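Local coordinates for protein pyruvate kinase (Pyrobaculum aerophilum, PDB 3QTG) that catalyses the last step of glycolysis, transferring the phosphoryl group of phosphoenolpyruvate to ADP to give pyruvate and ATP, with the help of a divalent metal cation, at residues A[193-198]-A[405-410]. Residues are numbered along the deposited sequence; the frame is centred on the assembly and turned at random.
Sequences IRDNID and NVRVAR
The guanidinium of R407 carries the backbone O of D195 over one of its faces, with the oxygen 3.3 Å from the plane, off centre toward the edge of the group, while its NH1 makes a salt bridge to D195 OD1 at 2.8 Å. Carboxylate and guanidinium are turned 56° against each other and the N-H points poorly at the oxygen (116°), which makes the hydrogen bond within this pair weak. The guanidinium of R410 has V406 CG2, from its own helix, over one face, and a water at its edge, in plane; N196 OD1 lies obliquely, 3.5 Å from R410 NH1. R407 reaches D195 through a bend at chi3 (80°), whereas R410 is extended from CG to NE, its NE forming a salt bridge with E68. The contact joins two domains of the pyruvate kinase fold: 193-198, with a short 3-10 segment at 194-196, lies in the loop between helix 181-190 and strand 199-202 of the (beta/alpha)8 barrel, and 405-410 contains the first turn of helix 406-412 in the alpha/beta domain. Replacing R407 by an alanine would probably leave the D195 carboxylate without its charged mate and take away the flat group over which the D195 carbonyl oxygen lies. Deeper in, the buried carboxylate of D198 rests against the aliphatic part of R410, with OD1 3.6 Å from R410 CB. Two waters donate to D198 OD1: the one at the R410 edge also donates to D195 O and accepts from R410 NH1 at 3.1 Å, the other donates to R407 O at 2.8 Å. D198 OD2 is held by V77 N and a salt bridge to R65 of helix 54-71, the same barrel helix that supplies E68 to R410.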
loop_
_atom_site.group_PDB
_atom_site.type_symbol
_atom_site.label_atom_id
_atom_site.label_comp_id
_atom_site.label_asym_id
_atom_site.label_seq_id
_atom_site.Cartn_x
_atom_site.Cartn_y
_atom_site.Cartn_z
ATOM N N ILE A 193 51.433 -13.758 0.132
ATOM C CA ILE A 193 50.771 -12.673 0.892
ATOM C C ILE A 193 49.228 -12.754 0.823
ATOM O O ILE A 193 48.513 -11.761 0.984
ATOM C CB ILE A 193 51.316 -11.270 0.474
ATOM C CG1 ILE A 193 51.122 -11.027 -1.026
ATOM C CG2 ILE A 193 52.815 -11.166 0.817
ATOM C CD1 ILE A 193 51.074 -9.571 -1.405
ATOM N N ARG A 194 48.739 -13.970 0.607
ATOM C CA ARG A 194 47.330 -14.227 0.388
ATOM C C ARG A 194 46.445 -13.887 1.582
ATOM O O ARG A 194 45.240 -13.659 1.412
ATOM C CB ARG A 194 47.126 -15.689 0.013
ATOM C CG ARG A 194 47.627 -16.647 1.070
ATOM C CD ARG A 194 47.246 -18.047 0.727
ATOM N NE ARG A 194 47.712 -19.010 1.723
ATOM C CZ ARG A 194 48.908 -19.586 1.678
ATOM N NH1 ARG A 194 49.748 -19.277 0.706
ATOM N NH2 ARG A 194 49.264 -20.462 2.604
ATOM N N ASP A 195 47.025 -13.871 2.784
ATOM C CA ASP A 195 46.247 -13.597 3.981
ATOM C C ASP A 195 45.904 -12.095 4.106
ATOM O O ASP A 195 45.026 -11.698 4.869
ATOM C CB ASP A 195 46.938 -14.175 5.230
ATOM C CG ASP A 195 46.677 -15.689 5.400
ATOM O OD1 ASP A 195 45.695 -16.214 4.804
ATOM O OD2 ASP A 195 47.441 -16.359 6.126
ATOM N N ASN A 196 46.600 -11.282 3.317
ATOM C CA ASN A 196 46.379 -9.850 3.288
ATOM C C ASN A 196 45.489 -9.381 2.139
ATOM O O ASN A 196 45.330 -8.183 1.931
ATOM C CB ASN A 196 47.721 -9.124 3.260
ATOM C CG ASN A 196 48.174 -8.713 4.633
ATOM O OD1 ASN A 196 47.460 -8.005 5.342
ATOM N ND2 ASN A 196 49.371 -9.151 5.020
ATOM N N ILE A 197 44.899 -10.325 1.413
ATOM C CA ILE A 197 44.059 -9.998 0.261
ATOM C C ILE A 197 42.568 -10.316 0.508
ATOM O O ILE A 197 42.181 -11.476 0.716
ATOM C CB ILE A 197 44.544 -10.683 -1.021
ATOM C CG1 ILE A 197 46.000 -10.292 -1.320
ATOM C CG2 ILE A 197 43.665 -10.295 -2.184
ATOM C CD1 ILE A 197 46.544 -10.963 -2.518
ATOM N N ASP A 198 41.749 -9.272 0.453
ATOM C CA ASP A 198 40.368 -9.343 0.915
ATOM C C ASP A 198 39.391 -9.637 -0.223
ATOM O O ASP A 198 38.396 -10.318 -0.022
ATOM C CB ASP A 198 40.022 -8.045 1.656
ATOM C CG ASP A 198 41.052 -7.714 2.770
ATOM O OD1 ASP A 198 41.292 -8.589 3.643
ATOM O OD2 ASP A 198 41.621 -6.593 2.772
ATOM N N ASN A 405 37.669 -10.750 14.433
ATOM C CA ASN A 405 38.519 -11.148 13.321
ATOM C C ASN A 405 38.870 -9.918 12.494
ATOM O O ASN A 405 37.986 -9.239 11.953
ATOM C CB ASN A 405 37.813 -12.210 12.465
ATOM C CG ASN A 405 38.707 -12.796 11.366
ATOM O OD1 ASN A 405 39.861 -12.384 11.165
ATOM N ND2 ASN A 405 38.171 -13.773 10.652
ATOM N N VAL A 406 40.162 -9.622 12.415
ATOM C CA VAL A 406 40.642 -8.455 11.670
ATOM C C VAL A 406 40.370 -8.609 10.171
ATOM O O VAL A 406 40.064 -7.638 9.491
ATOM C CB VAL A 406 42.145 -8.140 11.981
ATOM C CG1 VAL A 406 43.063 -9.232 11.450
ATOM C CG2 VAL A 406 42.542 -6.771 11.430
ATOM N N ARG A 407 40.437 -9.842 9.676
ATOM C CA ARG A 407 40.126 -10.124 8.277
ATOM C C ARG A 407 38.642 -9.875 7.915
ATOM O O ARG A 407 38.330 -9.472 6.790
ATOM C CB ARG A 407 40.570 -11.535 7.892
ATOM C CG ARG A 407 42.081 -11.675 7.850
ATOM C CD ARG A 407 42.527 -13.117 7.593
ATOM N NE ARG A 407 42.426 -13.446 6.170
ATOM C CZ ARG A 407 42.867 -14.571 5.608
ATOM N NH1 ARG A 407 43.452 -15.522 6.341
ATOM N NH2 ARG A 407 42.714 -14.749 4.303
ATOM N N VAL A 408 37.743 -10.126 8.860
ATOM C CA VAL A 408 36.329 -9.755 8.699
ATOM C C VAL A 408 36.157 -8.224 8.678
ATOM O O VAL A 408 35.468 -7.677 7.807
ATOM C CB VAL A 408 35.408 -10.423 9.790
ATOM C CG1 VAL A 408 33.975 -9.930 9.656
ATOM C CG2 VAL A 408 35.430 -11.956 9.673
ATOM N N ALA A 409 36.813 -7.522 9.601
ATOM C CA ALA A 409 36.744 -6.058 9.605
ATOM C C ALA A 409 37.140 -5.453 8.254
ATOM O O ALA A 409 36.492 -4.531 7.770
ATOM C CB ALA A 409 37.596 -5.465 10.736
ATOM N N ARG A 410 38.214 -5.978 7.666
ATOM C CA ARG A 410 38.702 -5.515 6.375
ATOM C C ARG A 410 37.711 -5.775 5.242
ATOM O O ARG A 410 37.565 -4.968 4.346
ATOM C CB ARG A 410 40.029 -6.195 6.065
ATOM C CG ARG A 410 41.196 -5.673 6.893
ATOM C CD ARG A 410 42.352 -6.664 6.852
ATOM N NE ARG A 410 43.463 -6.237 7.685
ATOM C CZ ARG A 410 44.538 -6.984 7.964
ATOM N NH1 ARG A 410 44.669 -8.221 7.474
ATOM N NH2 ARG A 410 45.487 -6.495 8.748
HETATM O O HOH W 1 43.166 -9.598 5.103
HETATM O O HOH W 2 39.387 -10.339 4.326
#